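Uncharacterized protein (PDB 4JPQ) is of unknown function but probably binds carbohydrate, in the manner of family 9 carbohydrate-binding modules. Local coordinates at residues S3-S8 with S197-G202; P125-E130 with A165-S170. One frame throughout, in Å; residues are numbered along the deposited sequence.

Starting at the N terminus, the chain enters strand 6-11, which pairs in parallel with strands 50-57 and 215-219. Contact 1 joins the beginning of this strand to the loop that follows strand 195-197, and so closes a loop of nearly the whole chain, with 188 residues lying between its two segments. Contact 2 falls within that span: it brings the approach to helix 129-134 against the loop after strand 152-162 and closes a much shorter loop of 34 residues. The two do not touch, their centres being 25 Å apart. Contact 1 ties the N-terminal lead into strand 6-11 to the loop between strands 195-197 and 215-219, whereas contact 2 joins two surface loops.

Contact 1: S3-S8 with S197-G202; sequences SGKSLS and SWSPIG
The N-terminal lead into strand 6-11 of what is probably a beta-sandwich, as expected of a carbohydrate-binding family 9 domain, is fastened here to the loop after strand 195-197, with K5 and L7 holding the indole of W198 between them. K5 CB lies over one face of the six-membered ring, 4.0 Å from its centroid, as a CH-pi contact, while L7 CD1 sits above the opposite face, offset from the ring centre. L7 CG packs 3.7 Å from W198 CZ2. The indole is turned into this place by its first torsion, with CG anti to the backbone N (chi1 167°), and F53 and F183 meet it edge-to-face. Beyond CB, the K5 chain runs fully extended past the pyrrole side of the ring, CD being 3.7 Å from W198 NE1, and ends on the backbone of the same residue. Next along the loop, the hydroxyl of S199 accepts a nearly straight bond from the backbone, K5 N to S199 OG at 3.2 Å, while N182 OD1 accepts from S199 N. K5 is thus held at both ends, and at the far one K5 NZ donates to W198 O over 2.8 Å, tilted 27° from the carbonyl plane.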
ATOM      1  N   SER A   3      -4.760  15.417 -14.807  1.00129.10           N
ATOM      2  CA  SER A   3      -5.120  15.285 -13.366  1.00117.40           C
ATOM      3  C   SER A   3      -5.148  13.803 -12.975  1.00108.88           C
ATOM      4  O   SER A   3      -5.317  12.896 -13.823  1.00 94.63           O
ATOM      5  CB  SER A   3      -6.458  15.933 -12.938  1.00111.45           C
ATOM      6  OG  SER A   3      -6.486  17.321 -13.166  1.00111.42           O
ATOM      7  N   GLY A   4      -4.956  13.572 -11.682  1.00 90.97           N
ATOM      8  CA  GLY A   4      -5.035  12.240 -11.120  1.00 81.12           C
ATOM      9  C   GLY A   4      -6.421  11.986 -10.581  1.00 79.58           C
ATOM     10  O   GLY A   4      -7.274  12.878 -10.566  1.00 78.99           O
ATOM     11  N   LYS A   5      -6.631  10.750 -10.138  1.00 73.41           N
ATOM     12  CA  LYS A   5      -7.896  10.322  -9.540  1.00 70.27           C
ATOM     13  C   LYS A   5      -8.091  10.906  -8.133  1.00 71.87           C
ATOM     14  O   LYS A   5      -7.169  11.475  -7.541  1.00 68.77           O
ATOM     15  CB  LYS A   5      -7.989   8.790  -9.468  1.00 69.11           C
ATOM     16  CG  LYS A   5      -8.125   8.085 -10.810  1.00 70.93           C
ATOM     17  CD  LYS A   5      -8.280   6.582 -10.592  1.00 68.97           C
ATOM     18  CE  LYS A   5      -8.453   5.810 -11.884  1.00 70.64           C
ATOM     19  NZ  LYS A   5      -8.376   4.345 -11.631  1.00 69.10           N
ATOM     20  N   SER A   6      -9.312  10.754  -7.621  1.00 74.24           N
ATOM     21  CA  SER A   6      -9.684  11.223  -6.297  1.00 69.99           C
ATOM     22  C   SER A   6     -10.451  10.147  -5.508  1.00 68.55           C
ATOM     23  O   SER A   6     -11.193   9.334  -6.086  1.00 66.48           O
ATOM     24  CB  SER A   6     -10.458  12.530  -6.394  1.00 71.41           C
ATOM     25  OG  SER A   6      -9.605  13.506  -6.961  1.00 77.33           O
ATOM     26  N   LEU A   7     -10.246  10.165  -4.191  1.00 60.59           N
ATOM     27  CA  LEU A   7     -10.880   9.256  -3.249  1.00 61.54           C
ATOM     28  C   LEU A   7     -11.339   9.923  -1.981  1.00 66.18           C
ATOM     29  O   LEU A   7     -10.627  10.777  -1.446  1.00 68.92           O
ATOM     30  CB  LEU A   7      -9.909   8.151  -2.812  1.00 61.55           C
ATOM     31  CG  LEU A   7     -10.146   6.739  -3.313  1.00 62.42           C
ATOM     32  CD1 LEU A   7      -9.087   5.837  -2.697  1.00 55.71           C
ATOM     33  CD2 LEU A   7     -11.555   6.248  -2.963  1.00 71.80           C
ATOM     34  N   SER A   8     -12.495   9.469  -1.485  1.00 77.39           N
ATOM     35  CA  SER A   8     -13.034   9.868  -0.192  1.00 80.96           C
ATOM     36  C   SER A   8     -12.672   8.732   0.762  1.00 70.85           C
ATOM     37  O   SER A   8     -13.031   7.575   0.526  1.00 71.76           O
ATOM     38  CB  SER A   8     -14.546  10.050  -0.244  1.00 82.75           C
ATOM     39  OG  SER A   8     -14.869  11.099  -1.127  1.00 98.85           O
ATOM     40  N   SER A 197      -1.232   0.297 -11.187  1.00 50.27           N
ATOM     41  CA  SER A 197      -1.457   1.475 -10.332  1.00 49.73           C
ATOM     42  C   SER A 197      -2.939   1.837 -10.268  1.00 53.48           C
ATOM     43  O   SER A 197      -3.743   1.393 -11.110  1.00 43.98           O
ATOM     44  CB  SER A 197      -0.675   2.691 -10.828  1.00 43.03           C
ATOM     45  OG  SER A 197      -1.275   3.250 -11.997  1.00 51.85           O
ATOM     46  N   TRP A 198      -3.275   2.651  -9.262  1.00 52.25           N
ATOM     47  CA  TRP A 198      -4.634   3.140  -9.065  1.00 52.18           C
ATOM     48  C   TRP A 198      -4.845   4.361  -9.957  1.00 56.73           C
ATOM     49  O   TRP A 198      -5.718   4.338 -10.842  1.00 56.57           O
ATOM     50  CB  TRP A 198      -4.906   3.446  -7.582  1.00 57.32           C
ATOM     51  CG  TRP A 198      -6.146   4.228  -7.362  1.00 57.52           C
ATOM     52  CD1 TRP A 198      -7.429   3.844  -7.645  1.00 59.25           C
ATOM     53  CD2 TRP A 198      -6.226   5.538  -6.823  1.00 54.05           C
ATOM     54  NE1 TRP A 198      -8.305   4.844  -7.309  1.00 57.51           N
ATOM     55  CE2 TRP A 198      -7.590   5.895  -6.797  1.00 56.34           C
ATOM     56  CE3 TRP A 198      -5.276   6.451  -6.347  1.00 53.94           C
ATOM     57  CZ2 TRP A 198      -8.030   7.130  -6.315  1.00 62.64           C
ATOM     58  CZ3 TRP A 198      -5.713   7.680  -5.864  1.00 57.35           C
ATOM     59  CH2 TRP A 198      -7.084   8.005  -5.850  1.00 60.72           C
ATOM     60  N   SER A 199      -4.072   5.418  -9.701  1.00 53.14           N
ATOM     61  CA  SER A 199      -4.136   6.637 -10.505  1.00 59.71           C
ATOM     62  C   SER A 199      -3.068   6.462 -11.582  1.00 64.58           C
ATOM     63  O   SER A 199      -2.009   5.864 -11.276  1.00 51.33           O
ATOM     64  CB  SER A 199      -3.889   7.893  -9.680  1.00 58.55           C
ATOM     65  OG  SER A 199      -3.998   9.041 -10.496  1.00 59.53           O
ATOM     66  N   PRO A 200      -3.320   6.977 -12.825  1.00 60.63           N
ATOM     67  CA  PRO A 200      -2.353   6.722 -13.906  1.00 65.67           C
ATOM     68  C   PRO A 200      -1.025   7.472 -13.818  1.00 68.41           C
ATOM     69  O   PRO A 200      -0.949   8.535 -13.199  1.00 77.78           O
ATOM     70  CB  PRO A 200      -3.122   7.117 -15.181  1.00 71.84           C
ATOM     71  CG  PRO A 200      -4.557   7.109 -14.786  1.00 76.99           C
ATOM     72  CD  PRO A 200      -4.544   7.590 -13.366  1.00 66.58           C
ATOM     73  N   ILE A 201      -0.008   6.891 -14.462  1.00 65.73           N
ATOM     74  CA  ILE A 201       1.373   7.407 -14.515  1.00 65.77           C
ATOM     75  C   ILE A 201       1.772   7.488 -15.986  1.00 68.19           C
ATOM     76  O   ILE A 201       1.573   6.518 -16.726  1.00 72.09           O
ATOM     77  CB  ILE A 201       2.358   6.481 -13.760  1.00 66.21           C
ATOM     78  CG1 ILE A 201       2.036   6.465 -12.260  1.00 69.84           C
ATOM     79  CG2 ILE A 201       3.806   6.923 -13.985  1.00 71.75           C
ATOM     80  CD1 ILE A 201       2.709   5.351 -11.489  1.00 70.81           C
ATOM     81  N   GLY A 202       2.358   8.626 -16.379  1.00 66.25           N
ATOM     82  CA  GLY A 202       2.755   8.896 -17.764  1.00 72.04           C
ATOM     83  C   GLY A 202       4.253   8.948 -18.021  1.00 73.16           C
ATOM     84  O   GLY A 202       4.690   9.667 -18.908  1.00 88.64           O
TER

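Contact 2: P125-E130 with A165-S170; sequences PTASQE and AFFQHS. With SO4 (sulfate ion), chain E.
The ring of F167 is the centre of this surface contact, and the P125-A127 backbone passes over one face and along part of the edge. A127 approaches from over that face, its CA 4.0 Å from F167 CZ and its methyl CB 3.7 Å from F167 CE1, which makes the apolar pairing between the two segments. P125 O comes instead at the edge, near the ring plane and 3.8 Å from F167 CZ, where it would face the partly positive C-H edge; A165 O also lies in that plane. F167 reaches across because its CG stands between the backbone N and the carbonyl carbon (chi1 69°), while the type I turn F166-H169 carries the residue at its bend. Beside it Q168, extended beyond CG, crosses P125 at an angle and brings NE2 to 3.9 Å from P125 CG, a van der Waals contact of the amide with the proline ring. No hydrogen bond spans the two segments; the contact across them is van der Waals packing, and each has backbone or side-chain bonds elsewhere.

Past A127 the chain turns into a helix, with S128 at its N-cap and S128 OG making a weak bond to V131 N. A sulfate, probably from the crystallisation liquor, sits at this helix start and takes a nearly straight bond, Q129 N to sulfate O4 at 2.6 Å. Around the contact, backbone bonds from P125 to G117 and from A127 to I115 lay the first segment along strand 113-118, ahead of helix 129-134. The second segment, between strands 152-162 and 178-186, is held by Y103 of strand 102-108, whose hydroxyl bonds to Q168 N and H169 ND1.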
ATOM      1  N   PRO A 125      15.716   7.501   3.520  1.00 62.38           N
ATOM      2  CA  PRO A 125      16.030   6.412   4.438  1.00 59.98           C
ATOM      3  C   PRO A 125      14.883   5.460   4.744  1.00 57.69           C
ATOM      4  O   PRO A 125      13.709   5.796   4.617  1.00 49.02           O
ATOM      5  CB  PRO A 125      16.494   7.132   5.713  1.00 60.27           C
ATOM      6  CG  PRO A 125      15.889   8.468   5.625  1.00 64.43           C
ATOM      7  CD  PRO A 125      15.974   8.798   4.173  1.00 65.90           C
ATOM      8  N   THR A 126      15.288   4.265   5.131  1.00 60.57           N
ATOM      9  CA  THR A 126      14.403   3.192   5.492  1.00 54.75           C
ATOM     10  C   THR A 126      13.962   3.463   6.949  1.00 56.27           C
ATOM     11  O   THR A 126      14.688   4.093   7.713  1.00 67.17           O
ATOM     12  CB  THR A 126      15.136   1.840   5.269  1.00 50.79           C
ATOM     13  OG1 THR A 126      14.193   0.851   4.892  1.00 57.93           O
ATOM     14  CG2 THR A 126      16.007   1.379   6.487  1.00 54.25           C
ATOM     15  N   ALA A 127      12.783   2.996   7.328  1.00 54.65           N
ATOM     16  CA  ALA A 127      12.261   3.209   8.689  1.00 56.29           C
ATOM     17  C   ALA A 127      12.935   2.332   9.752  1.00 58.68           C
ATOM     18  O   ALA A 127      13.462   1.256   9.446  1.00 65.22           O
ATOM     19  CB  ALA A 127      10.762   2.977   8.714  1.00 52.42           C
ATOM     20  N   SER A 128      12.875   2.788  11.000  1.00 54.85           N
ATOM     21  CA  SER A 128      13.417   2.035  12.128  1.00 57.56           C
ATOM     22  C   SER A 128      12.469   0.900  12.557  1.00 57.03           C
ATOM     23  O   SER A 128      11.293   0.876  12.183  1.00 51.30           O
ATOM     24  CB  SER A 128      13.665   2.960  13.326  1.00 59.63           C
ATOM     25  OG  SER A 128      12.453   3.530  13.801  1.00 65.58           O
ATOM     26  N   GLN A 129      13.002  -0.026  13.359  1.00 64.54           N
ATOM     27  CA  GLN A 129      12.247  -1.161  13.931  1.00 69.90           C
ATOM     28  C   GLN A 129      11.030  -0.673  14.710  1.00 69.74           C
ATOM     29  O   GLN A 129       9.944  -1.241  14.560  1.00 62.22           O
ATOM     30  CB  GLN A 129      13.130  -2.032  14.871  1.00 79.36           C
ATOM     31  CG  GLN A 129      14.214  -2.880  14.199  1.00 84.58           C
ATOM     32  CD  GLN A 129      13.672  -3.853  13.150  1.00 91.03           C
ATOM     33  OE1 GLN A 129      12.512  -4.283  13.206  1.00115.75           O
ATOM     34  NE2 GLN A 129      14.508  -4.203  12.186  1.00 83.85           N
ATOM     35  N   GLU A 130      11.229   0.380  15.515  1.00 65.52           N
ATOM     36  CA  GLU A 130      10.164   1.030  16.301  1.00 68.64           C
ATOM     37  C   GLU A 130       8.994   1.448  15.378  1.00 69.28           C
ATOM     38  O   GLU A 130       7.829   1.135  15.658  1.00 71.46           O
ATOM     39  CB  GLU A 130      10.748   2.248  17.057  1.00 77.03           C
ATOM     40  CG  GLU A 130       9.820   2.987  18.024  1.00 82.79           C
ATOM     41  CD  GLU A 130       9.465   2.213  19.293  1.00 86.46           C
ATOM     42  OE1 GLU A 130      10.273   1.381  19.772  1.00 94.21           O
ATOM     43  OE2 GLU A 130       8.365   2.467  19.837  1.00 76.66           O
ATOM     44  N   ALA A 165       3.544   6.787  12.392  1.00 53.17           N
ATOM     45  CA  ALA A 165       4.430   6.114  11.409  1.00 51.90           C
ATOM     46  C   ALA A 165       4.936   7.040  10.303  1.00 54.72           C
ATOM     47  O   ALA A 165       5.842   6.646   9.569  1.00 60.59           O
ATOM     48  CB  ALA A 165       3.771   4.904  10.795  1.00 55.92           C
ATOM     49  N   PHE A 166       4.366   8.243  10.153  1.00 56.30           N
ATOM     50  CA  PHE A 166       4.933   9.246   9.248  1.00 62.91           C
ATOM     51  C   PHE A 166       6.129   9.844  10.012  1.00 70.36           C
ATOM     52  O   PHE A 166       6.109  10.992  10.471  1.00 76.23           O
ATOM     53  CB  PHE A 166       3.891  10.295   8.877  1.00 64.45           C
ATOM     54  CG  PHE A 166       2.739   9.756   8.071  1.00 54.98           C
ATOM     55  CD1 PHE A 166       2.968   9.075   6.883  1.00 57.06           C
ATOM     56  CD2 PHE A 166       1.427   9.994   8.453  1.00 55.59           C
ATOM     57  CE1 PHE A 166       1.910   8.591   6.121  1.00 61.36           C
ATOM     58  CE2 PHE A 166       0.364   9.542   7.685  1.00 60.61           C
ATOM     59  CZ  PHE A 166       0.604   8.828   6.521  1.00 60.48           C
ATOM     60  N   PHE A 167       7.192   9.042  10.074  1.00 65.63           N
ATOM     61  CA  PHE A 167       8.360   9.280  10.940  1.00 62.77           C
ATOM     62  C   PHE A 167       9.191  10.538  10.732  1.00 64.62           C
ATOM     63  O   PHE A 167       9.976  10.890  11.618  1.00 68.39           O
ATOM     64  CB  PHE A 167       9.255   8.021  11.034  1.00 62.05           C
ATOM     65  CG  PHE A 167       9.986   7.649   9.765  1.00 58.43           C
ATOM     66  CD1 PHE A 167       9.388   6.857   8.794  1.00 54.69           C
ATOM     67  CD2 PHE A 167      11.309   8.036   9.580  1.00 64.26           C
ATOM     68  CE1 PHE A 167      10.073   6.502   7.638  1.00 54.91           C
ATOM     69  CE2 PHE A 167      12.010   7.679   8.430  1.00 67.28           C
ATOM     70  CZ  PHE A 167      11.386   6.913   7.453  1.00 60.21           C
ATOM     71  N   GLN A 168       9.027  11.185   9.578  1.00 64.18           N
ATOM     72  CA  GLN A 168       9.671  12.467   9.277  1.00 67.32           C
ATOM     73  C   GLN A 168       8.720  13.673   9.462  1.00 66.44           C
ATOM     74  O   GLN A 168       9.069  14.783   9.057  1.00 68.04           O
ATOM     75  CB  GLN A 168      10.222  12.461   7.852  1.00 72.88           C
ATOM     76  CG  GLN A 168      11.279  11.399   7.571  1.00 75.03           C
ATOM     77  CD  GLN A 168      11.724  11.383   6.113  1.00 80.96           C
ATOM     78  OE1 GLN A 168      10.957  11.724   5.206  1.00 92.67           O
ATOM     79  NE2 GLN A 168      12.966  10.988   5.879  1.00 78.10           N
ATOM     80  N   HIS A 169       7.547  13.469  10.084  1.00 70.08           N
ATOM     81  CA  HIS A 169       6.546  14.537  10.332  1.00 68.67           C
ATOM     82  C   HIS A 169       5.914  14.441  11.717  1.00 68.95           C
ATOM     83  O   HIS A 169       6.054  13.425  12.398  1.00 73.37           O
ATOM     84  CB  HIS A 169       5.416  14.457   9.284  1.00 62.79           C
ATOM     85  CG  HIS A 169       5.857  14.742   7.881  1.00 59.29           C
ATOM     86  ND1 HIS A 169       6.423  13.786   7.070  1.00 57.49           N
ATOM     87  CD2 HIS A 169       5.816  15.876   7.146  1.00 59.93           C
ATOM     88  CE1 HIS A 169       6.722  14.319   5.899  1.00 57.97           C
ATOM     89  NE2 HIS A 169       6.361  15.586   5.920  1.00 59.09           N
ATOM     90  N   SER A 170       5.225  15.514  12.111  1.00 75.04           N
ATOM     91  CA  SER A 170       4.476  15.581  13.368  1.00 77.07           C
ATOM     92  C   SER A 170       3.003  15.687  12.998  1.00 76.70           C
ATOM     93  O   SER A 170       2.359  16.698  13.253  1.00 93.78           O
ATOM     94  CB  SER A 170       4.931  16.774  14.207  1.00 79.04           C
ATOM     95  OG  SER A 170       6.261  16.586  14.634  1.00 86.86           O
TER
HETATM   96  S   SO4 E 303      16.975   0.642  13.658  1.00126.40           S
HETATM   97  O1  SO4 E 303      17.653  -0.273  12.704  1.00115.18           O
HETATM   98  O2  SO4 E 303      17.557   0.497  15.019  1.00 80.25           O
HETATM   99  O3  SO4 E 303      17.077   2.042  13.136  1.00 84.15           O
HETATM  100  O4  SO4 E 303      15.562   0.244  13.797  1.00119.36           O